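Local coordinates for penicillin-binding protein 1A (Mycobacterium tuberculosis, PDB 5CXW) that builds and cross-links peptidoglycan for the mycobacterial cell wall, its penicillin-sensitive transpeptidase domain, the part in this structure, joining the peptide subunits, at residues A[66-78]-A[219-232]. Sequence-based numbering, arbitrary orientation.
Sequences SIDPHNGAVRAYY and ATLAASGIYHPPHF
Ala-73 and His-231 form a single parallel bridge, in which His-231 N donates to Gly-72 O (3.1 Å) and Val-74 N to His-231 O (2.9 Å). Residues 66-78 hold the end of strand 60-67, the hairpin turn and strand 74-78, two neighbouring strands of the five-stranded antiparallel sheet of the transpeptidase fold, with 74-78 at the sheet's edge; 219-232 is the end of helix 211-222 and the chain leaving it. The contact lies away from the penicillin-bound active site.

Pro-69, at the turn, packs on the last helical turn: CG meets Ala-222 CB at 3.6 Å, while CB touches the backbone Ala-219 O. On the strand before it, Ile-67 CG2 reaches Ala-219 CB, and CD1 reaches Pro-230. A Schellman motif ends the helix, and the chain then runs on past the hairpin turn, through His-228, to the bridge at His-231.

His-228 lays one ring face on the turn backbone, with Asn-71 CA 3.8 Å from the ring centroid and nearly on its normal. His-231 CG is turned between the backbone N and the carbonyl carbon (chi1 63°). This puts ND1 where it donates almost straight, in the ring plane, to Pro-229 O, fixing the ring's rotation, while one face takes Ala-73 CA and the CE1 edge meets Asn-71 O.

Further along, Val-74 CG2 stands over the centre of one Phe-232 face, 4.0 Å from the centroid. The edge of the same phenyl ring points into the face of Tyr-77 in a T-shaped stack, planes at 81°. Tyr-77 OH is held by Asp-87, and helix 2-19 flanks both rings through Gln-10.

Back at the turn, a water links the segments, donating to both Pro-69 O and Ile-226 O at 2.7 Å each.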
ATOM      1  N   SER A  66      -7.704   2.585  -4.496  1.00 12.60           N
ATOM      2  CA  SER A  66      -8.475   1.566  -3.865  1.00 12.86           C
ATOM      3  C   SER A  66      -8.714   0.442  -4.870  1.00 12.90           C
ATOM      4  O   SER A  66      -9.182   0.734  -6.027  1.00 13.50           O
ATOM      5  CB  SER A  66      -9.833   2.115  -3.445  1.00 13.46           C
ATOM      6  OG  SER A  66      -9.705   3.179  -2.497  1.00 14.66           O
ATOM      7  N   ILE A  67      -8.424  -0.787  -4.450  1.00 12.50           N
ATOM      8  CA  ILE A  67      -8.562  -1.972  -5.287  1.00 12.85           C
ATOM      9  C   ILE A  67      -9.466  -3.016  -4.628  1.00 12.97           C
ATOM     10  O   ILE A  67      -9.412  -3.238  -3.400  1.00 12.91           O
ATOM     11  CB  ILE A  67      -7.167  -2.562  -5.535  1.00 13.05           C
ATOM     12  CG1 ILE A  67      -6.443  -1.644  -6.559  1.00 13.81           C
ATOM     13  CG2 ILE A  67      -7.237  -3.971  -6.126  1.00 13.01           C
ATOM     14  CD1 ILE A  67      -4.999  -1.933  -6.751  1.00 14.65           C
ATOM     15  N   ASP A  68     -10.325  -3.626  -5.442  1.00 13.21           N
ATOM     16  CA  ASP A  68     -11.156  -4.749  -5.050  1.00 13.38           C
ATOM     17  C   ASP A  68     -10.317  -6.038  -4.953  1.00 13.30           C
ATOM     18  O   ASP A  68      -9.849  -6.553  -5.969  1.00 13.17           O
ATOM     19  CB  ASP A  68     -12.271  -4.906  -6.072  1.00 14.05           C
ATOM     20  CG  ASP A  68     -13.289  -5.965  -5.697  1.00 14.85           C
ATOM     21  OD1 ASP A  68     -13.055  -6.762  -4.767  1.00 14.84           O
ATOM     22  OD2 ASP A  68     -14.350  -5.951  -6.398  1.00 15.93           O
ATOM     23  N   PRO A  69     -10.094  -6.577  -3.731  1.00 13.16           N
ATOM     24  CA  PRO A  69      -9.313  -7.791  -3.634  1.00 13.30           C
ATOM     25  C   PRO A  69      -9.892  -9.020  -4.330  1.00 14.29           C
ATOM     26  O   PRO A  69      -9.171 -10.016  -4.584  1.00 14.01           O
ATOM     27  CB  PRO A  69      -9.236  -8.034  -2.091  1.00 13.34           C
ATOM     28  CG  PRO A  69      -9.440  -6.661  -1.491  1.00 12.96           C
ATOM     29  CD  PRO A  69     -10.536  -6.134  -2.394  1.00 12.87           C
ATOM     30  N   HIS A  70     -11.207  -8.993  -4.579  1.00 14.85           N
ATOM     31  CA  HIS A  70     -11.831 -10.124  -5.272  1.00 16.60           C
ATOM     32  C   HIS A  70     -11.359 -10.306  -6.714  1.00 16.07           C
ATOM     33  O   HIS A  70     -11.508 -11.399  -7.301  1.00 16.28           O
ATOM     34  CB  HIS A  70     -13.354 -10.028  -5.256  1.00 18.39           C
ATOM     35  CG  HIS A  70     -13.943  -9.813  -3.898  1.00 20.96           C
ATOM     36  ND1 HIS A  70     -15.094  -9.072  -3.696  1.00 24.57           N
ATOM     37  CD2 HIS A  70     -13.611 -10.301  -2.698  1.00 22.86           C
ATOM     38  CE1 HIS A  70     -15.391  -9.063  -2.410  1.00 24.00           C
ATOM     39  NE2 HIS A  70     -14.507  -9.806  -1.782  1.00 23.91           N
ATOM     40  N   ASN A  71     -10.935  -9.224  -7.332  1.00 15.46           N
ATOM     41  CA  ASN A  71     -10.603  -9.300  -8.745  1.00 15.66           C
ATOM     42  C   ASN A  71      -9.569  -8.363  -9.296  1.00 15.00           C
ATOM     43  O   ASN A  71      -9.308  -8.413 -10.480  1.00 14.50           O
ATOM     44  CB  ASN A  71     -11.921  -9.124  -9.507  1.00 16.41           C
ATOM     45  CG  ASN A  71     -12.604  -7.868  -9.112  1.00 16.97           C
ATOM     46  OD1 ASN A  71     -12.008  -6.911  -8.695  1.00 15.65           O
ATOM     47  ND2 ASN A  71     -13.936  -7.886  -9.204  1.00 19.60           N
ATOM     48  N   GLY A  72      -8.989  -7.482  -8.476  1.00 14.20           N
ATOM     49  CA  GLY A  72      -7.961  -6.536  -8.984  1.00 14.05           C
ATOM     50  C   GLY A  72      -8.512  -5.261  -9.560  1.00 13.65           C
ATOM     51  O   GLY A  72      -7.739  -4.396 -10.006  1.00 13.78           O
ATOM     52  N   ALA A  73      -9.837  -5.094  -9.556  1.00 13.52           N
ATOM     53  CA  ALA A  73     -10.476  -3.898 -10.150  1.00 13.69           C
ATOM     54  C   ALA A  73     -10.126  -2.640  -9.376  1.00 13.19           C
ATOM     55  O   ALA A  73     -10.171  -2.621  -8.153  1.00 13.10           O
ATOM     56  CB  ALA A  73     -11.979  -4.107 -10.198  1.00 14.05           C
ATOM     57  N   VAL A  74      -9.741  -1.596 -10.090  1.00 13.36           N
ATOM     58  CA  VAL A  74      -9.491  -0.321  -9.471  1.00 13.69           C
ATOM     59  C   VAL A  74     -10.812   0.410  -9.247  1.00 13.90           C
ATOM     60  O   VAL A  74     -11.515   0.820 -10.201  1.00 14.92           O
ATOM     61  CB  VAL A  74      -8.479   0.535 -10.253  1.00 13.70           C
ATOM     62  CG1 VAL A  74      -8.338   1.928  -9.531  1.00 14.07           C
ATOM     63  CG2 VAL A  74      -7.153  -0.154 -10.450  1.00 13.72           C
ATOM     64  N   ARG A  75     -11.155   0.599  -7.975  1.00 13.69           N
ATOM     65  CA  ARG A  75     -12.398   1.219  -7.566  1.00 14.01           C
ATOM     66  C   ARG A  75     -12.324   2.714  -7.336  1.00 14.32           C
ATOM     67  O   ARG A  75     -13.354   3.419  -7.425  1.00 15.00           O
ATOM     68  CB  ARG A  75     -12.960   0.566  -6.309  1.00 14.06           C
ATOM     69  CG  ARG A  75     -13.212  -0.919  -6.459  1.00 14.30           C
ATOM     70  CD  ARG A  75     -14.176  -1.169  -7.606  1.00 15.23           C
ATOM     71  NE  ARG A  75     -14.617  -2.570  -7.618  1.00 15.15           N
ATOM     72  CZ  ARG A  75     -15.057  -3.218  -8.724  1.00 15.84           C
ATOM     73  NH1 ARG A  75     -15.157  -2.612  -9.917  1.00 15.94           N
ATOM     74  NH2 ARG A  75     -15.434  -4.505  -8.637  1.00 15.71           N
ATOM     75  N   ALA A  76     -11.158   3.198  -6.911  1.00 14.05           N
ATOM     76  CA  ALA A  76     -10.959   4.611  -6.699  1.00 14.37           C
ATOM     77  C   ALA A  76      -9.505   4.914  -7.024  1.00 13.90           C
ATOM     78  O   ALA A  76      -8.625   4.126  -6.736  1.00 13.71           O
ATOM     79  CB  ALA A  76     -11.238   4.999  -5.254  1.00 14.48           C
ATOM     80  N   TYR A  77      -9.279   6.071  -7.600  1.00 14.61           N
ATOM     81  CA  TYR A  77      -7.946   6.452  -8.092  1.00 14.81           C
ATOM     82  C   TYR A  77      -7.856   7.973  -8.156  1.00 15.67           C
ATOM     83  O   TYR A  77      -8.530   8.630  -9.000  1.00 16.64           O
ATOM     84  CB  TYR A  77      -7.728   5.864  -9.500  1.00 15.05           C
ATOM     85  CG  TYR A  77      -6.332   5.999 -10.063  1.00 14.71           C
ATOM     86  CD1 TYR A  77      -5.368   5.046  -9.792  1.00 14.39           C
ATOM     87  CD2 TYR A  77      -5.969   7.101 -10.858  1.00 15.51           C
ATOM     88  CE1 TYR A  77      -4.095   5.131 -10.309  1.00 14.57           C
ATOM     89  CE2 TYR A  77      -4.704   7.194 -11.380  1.00 15.75           C
ATOM     90  CZ  TYR A  77      -3.771   6.194 -11.102  1.00 15.30           C
ATOM     91  OH  TYR A  77      -2.546   6.305 -11.625  1.00 15.84           O
ATOM     92  N   TYR A  78      -7.055   8.516  -7.231  1.00 15.97           N
ATOM     93  CA  TYR A  78      -6.763   9.893  -7.170  1.00 16.94           C
ATOM     94  C   TYR A  78      -5.253  10.032  -7.302  1.00 16.98           C
ATOM     95  O   TYR A  78      -4.507   9.653  -6.381  1.00 16.18           O
ATOM     96  CB  TYR A  78      -7.257  10.489  -5.838  1.00 17.50           C
ATOM     97  CG  TYR A  78      -6.927  11.988  -5.766  1.00 18.80           C
ATOM     98  CD1 TYR A  78      -7.763  12.956  -6.317  1.00 20.47           C
ATOM     99  CD2 TYR A  78      -5.726  12.413  -5.220  1.00 18.80           C
ATOM    100  CE1 TYR A  78      -7.423  14.317  -6.267  1.00 21.68           C
ATOM    101  CE2 TYR A  78      -5.383  13.736  -5.171  1.00 20.51           C
ATOM    102  CZ  TYR A  78      -6.223  14.686  -5.695  1.00 22.22           C
ATOM    103  OH  TYR A  78      -5.819  16.013  -5.625  1.00 25.10           O
ATOM    104  N   ALA A 219      -4.088  -5.777  -1.322  1.00 10.16           N
ATOM    105  CA  ALA A 219      -5.276  -6.516  -1.829  1.00 10.20           C
ATOM    106  C   ALA A 219      -5.010  -8.028  -1.834  1.00 10.06           C
ATOM    107  O   ALA A 219      -5.871  -8.825  -1.480  1.00 10.24           O
ATOM    108  CB  ALA A 219      -5.717  -5.973  -3.168  1.00 10.53           C
ATOM    109  N   THR A 220      -3.792  -8.438  -2.180  1.00  9.86           N
ATOM    110  CA  THR A 220      -3.450  -9.838  -2.189  1.00  9.93           C
ATOM    111  C   THR A 220      -3.560 -10.415  -0.776  1.00  9.96           C
ATOM    112  O   THR A 220      -4.054 -11.549  -0.576  1.00  9.94           O
ATOM    113  CB  THR A 220      -2.033 -10.019  -2.782  1.00  9.82           C
ATOM    114  OG1 THR A 220      -2.039  -9.569  -4.141  1.00 10.68           O
ATOM    115  CG2 THR A 220      -1.548 -11.449  -2.733  1.00 10.18           C
ATOM    116  N   LEU A 221      -3.091  -9.639   0.203  1.00  9.87           N
ATOM    117  CA  LEU A 221      -3.261 -10.028   1.600  1.00  9.99           C
ATOM    118  C   LEU A 221      -4.746 -10.150   1.982  1.00 10.29           C
ATOM    119  O   LEU A 221      -5.150 -11.149   2.614  1.00 10.28           O
ATOM    120  CB  LEU A 221      -2.510  -9.093   2.533  1.00 10.43           C
ATOM    121  CG  LEU A 221      -0.994  -9.063   2.399  1.00 10.71           C
ATOM    122  CD1 LEU A 221      -0.448  -7.905   3.217  1.00 11.14           C
ATOM    123  CD2 LEU A 221      -0.406 -10.385   2.841  1.00 10.98           C
ATOM    124  N   ALA A 222      -5.523  -9.156   1.565  1.00 10.23           N
ATOM    125  CA  ALA A 222      -6.975  -9.082   1.863  1.00 10.70           C
ATOM    126  C   ALA A 222      -7.716 -10.276   1.273  1.00 11.13           C
ATOM    127  O   ALA A 222      -8.719 -10.750   1.831  1.00 11.88           O
ATOM    128  CB  ALA A 222      -7.554  -7.785   1.335  1.00 10.71           C
ATOM    129  N   ALA A 223      -7.178 -10.771   0.157  1.00 11.09           N
ATOM    130  CA  ALA A 223      -7.765 -11.968  -0.550  1.00 11.84           C
ATOM    131  C   ALA A 223      -7.146 -13.301  -0.101  1.00 12.22           C
ATOM    132  O   ALA A 223      -7.194 -14.298  -0.850  1.00 12.58           O
ATOM    133  CB  ALA A 223      -7.638 -11.775  -2.032  1.00 11.90           C
ATOM    134  N   SER A 224      -6.528 -13.320   1.095  1.00 11.81           N
ATOM    135  CA  SER A 224      -5.968 -14.564   1.643  1.00 12.17           C
ATOM    136  C   SER A 224      -4.884 -15.115   0.732  1.00 11.97           C
ATOM    137  O   SER A 224      -4.762 -16.315   0.592  1.00 12.13           O
ATOM    138  CB  SER A 224      -7.059 -15.591   1.948  1.00 13.47           C
ATOM    139  OG  SER A 224      -7.801 -15.169   3.110  1.00 13.30           O
ATOM    140  N   GLY A 225      -4.123 -14.200   0.094  1.00 11.40           N
ATOM    141  CA  GLY A 225      -2.926 -14.560  -0.664  1.00 10.92           C
ATOM    142  C   GLY A 225      -3.126 -14.698  -2.146  1.00 11.59           C
ATOM    143  O   GLY A 225      -2.171 -15.025  -2.851  1.00 11.91           O
ATOM    144  N   ILE A 226      -4.336 -14.417  -2.628  1.00 11.70           N
ATOM    145  CA  ILE A 226      -4.664 -14.520  -4.074  1.00 12.38           C
ATOM    146  C   ILE A 226      -4.472 -13.135  -4.696  1.00 12.17           C
ATOM    147  O   ILE A 226      -5.055 -12.167  -4.234  1.00 11.53           O
ATOM    148  CB  ILE A 226      -6.062 -15.054  -4.314  1.00 13.50           C
ATOM    149  CG1 ILE A 226      -6.191 -16.474  -3.716  1.00 14.24           C
ATOM    150  CG2 ILE A 226      -6.382 -15.032  -5.806  1.00 13.69           C
ATOM    151  CD1 ILE A 226      -7.565 -17.098  -3.798  1.00 15.37           C
ATOM    152  N   TYR A 227      -3.597 -13.091  -5.720  1.00 12.17           N
ATOM    153  CA  TYR A 227      -3.246 -11.935  -6.464  1.00 12.86           C
ATOM    154  C   TYR A 227      -4.049 -11.868  -7.749  1.00 13.59           C
ATOM    155  O   TYR A 227      -4.241 -12.899  -8.460  1.00 13.66           O
ATOM    156  CB  TYR A 227      -1.739 -11.995  -6.821  1.00 13.22           C
ATOM    157  CG  TYR A 227      -1.304 -11.017  -7.877  1.00 14.77           C
ATOM    158  CD1 TYR A 227      -1.172  -9.681  -7.593  1.00 15.15           C
ATOM    159  CD2 TYR A 227      -1.108 -11.421  -9.190  1.00 16.28           C
ATOM    160  CE1 TYR A 227      -0.746  -8.782  -8.572  1.00 16.71           C
ATOM    161  CE2 TYR A 227      -0.698 -10.520 -10.157  1.00 18.20           C
ATOM    162  CZ  TYR A 227      -0.516  -9.213  -9.827  1.00 18.26           C
ATOM    163  OH  TYR A 227      -0.163  -8.370 -10.895  1.00 23.72           O
ATOM    164  N   HIS A 228      -4.514 -10.629  -8.067  1.00 13.78           N
ATOM    165  CA  HIS A 228      -5.113 -10.293  -9.371  1.00 15.15           C
ATOM    166  C   HIS A 228      -4.455  -9.059  -9.901  1.00 15.23           C
ATOM    167  O   HIS A 228      -4.378  -8.072  -9.199  1.00 14.66           O
ATOM    168  CB  HIS A 228      -6.640 -10.061  -9.282  1.00 15.67           C
ATOM    169  CG  HIS A 228      -7.434 -11.171  -8.660  1.00 16.31           C
ATOM    170  ND1 HIS A 228      -8.020 -12.176  -9.393  1.00 17.58           N
ATOM    171  CD2 HIS A 228      -7.762 -11.419  -7.371  1.00 16.16           C
ATOM    172  CE1 HIS A 228      -8.678 -12.992  -8.580  1.00 17.46           C
ATOM    173  NE2 HIS A 228      -8.539 -12.543  -7.352  1.00 17.39           N
ATOM    174  N   PRO A 229      -4.020  -9.059 -11.175  1.00 15.84           N
ATOM    175  CA  PRO A 229      -3.405  -7.832 -11.726  1.00 16.11           C
ATOM    176  C   PRO A 229      -4.359  -6.642 -11.654  1.00 15.75           C
ATOM    177  O   PRO A 229      -5.555  -6.785 -11.962  1.00 15.92           O
ATOM    178  CB  PRO A 229      -3.111  -8.193 -13.195  1.00 16.97           C
ATOM    179  CG  PRO A 229      -2.959  -9.660 -13.144  1.00 16.96           C
ATOM    180  CD  PRO A 229      -3.946 -10.182 -12.144  1.00 16.60           C
ATOM    181  N   PRO A 230      -3.864  -5.504 -11.195  1.00 17.52           N
ATOM    182  CA  PRO A 230      -4.764  -4.348 -11.143  1.00 16.30           C
ATOM    183  C   PRO A 230      -5.191  -3.926 -12.532  1.00 16.45           C
ATOM    184  O   PRO A 230      -4.387  -3.982 -13.457  1.00 17.01           O
ATOM    185  CB  PRO A 230      -3.942  -3.237 -10.464  1.00 16.94           C
ATOM    186  CG  PRO A 230      -2.751  -3.863  -9.953  1.00 17.80           C
ATOM    187  CD  PRO A 230      -2.585  -5.253 -10.526  1.00 18.26           C
ATOM    188  N   HIS A 231      -6.427  -3.510 -12.656  1.00 15.72           N
ATOM    189  CA  HIS A 231      -6.917  -3.066 -13.978  1.00 16.29           C
ATOM    190  C   HIS A 231      -8.041  -2.101 -13.811  1.00 15.44           C
ATOM    191  O   HIS A 231      -8.766  -2.108 -12.795  1.00 15.59           O
ATOM    192  CB  HIS A 231      -7.349  -4.290 -14.783  1.00 16.94           C
ATOM    193  CG  HIS A 231      -8.467  -5.021 -14.175  1.00 17.23           C
ATOM    194  ND1 HIS A 231      -8.289  -5.884 -13.117  1.00 17.81           N
ATOM    195  CD2 HIS A 231      -9.804  -4.981 -14.409  1.00 17.34           C
ATOM    196  CE1 HIS A 231      -9.461  -6.374 -12.759  1.00 17.77           C
ATOM    197  NE2 HIS A 231     -10.392  -5.861 -13.538  1.00 18.03           N
ATOM    198  N   PHE A 232      -8.186  -1.271 -14.842  1.00 15.47           N
ATOM    199  CA  PHE A 232      -9.114  -0.164 -14.890  1.00 15.81           C
ATOM    200  C   PHE A 232     -10.297  -0.412 -15.863  1.00 15.87           C
ATOM    201  O   PHE A 232     -11.284   0.286 -15.791  1.00 16.35           O
ATOM    202  CB  PHE A 232      -8.392   1.112 -15.391  1.00 16.51           C
ATOM    203  CG  PHE A 232      -7.368   1.679 -14.465  1.00 17.52           C
ATOM    204  CD1 PHE A 232      -6.074   1.128 -14.424  1.00 18.08           C
ATOM    205  CD2 PHE A 232      -7.674   2.744 -13.603  1.00 18.16           C
ATOM    206  CE1 PHE A 232      -5.107   1.626 -13.531  1.00 19.29           C
ATOM    207  CE2 PHE A 232      -6.698   3.238 -12.739  1.00 19.15           C
ATOM    208  CZ  PHE A 232      -5.428   2.686 -12.718  1.00 19.55           C
TER
HETATM  209  O   HOH W   1      -6.456  -9.953  -4.814  1.00 15.53           O
HETATM  210  O   HOH W   2      -9.630 -13.432  -4.871  1.00 27.82           O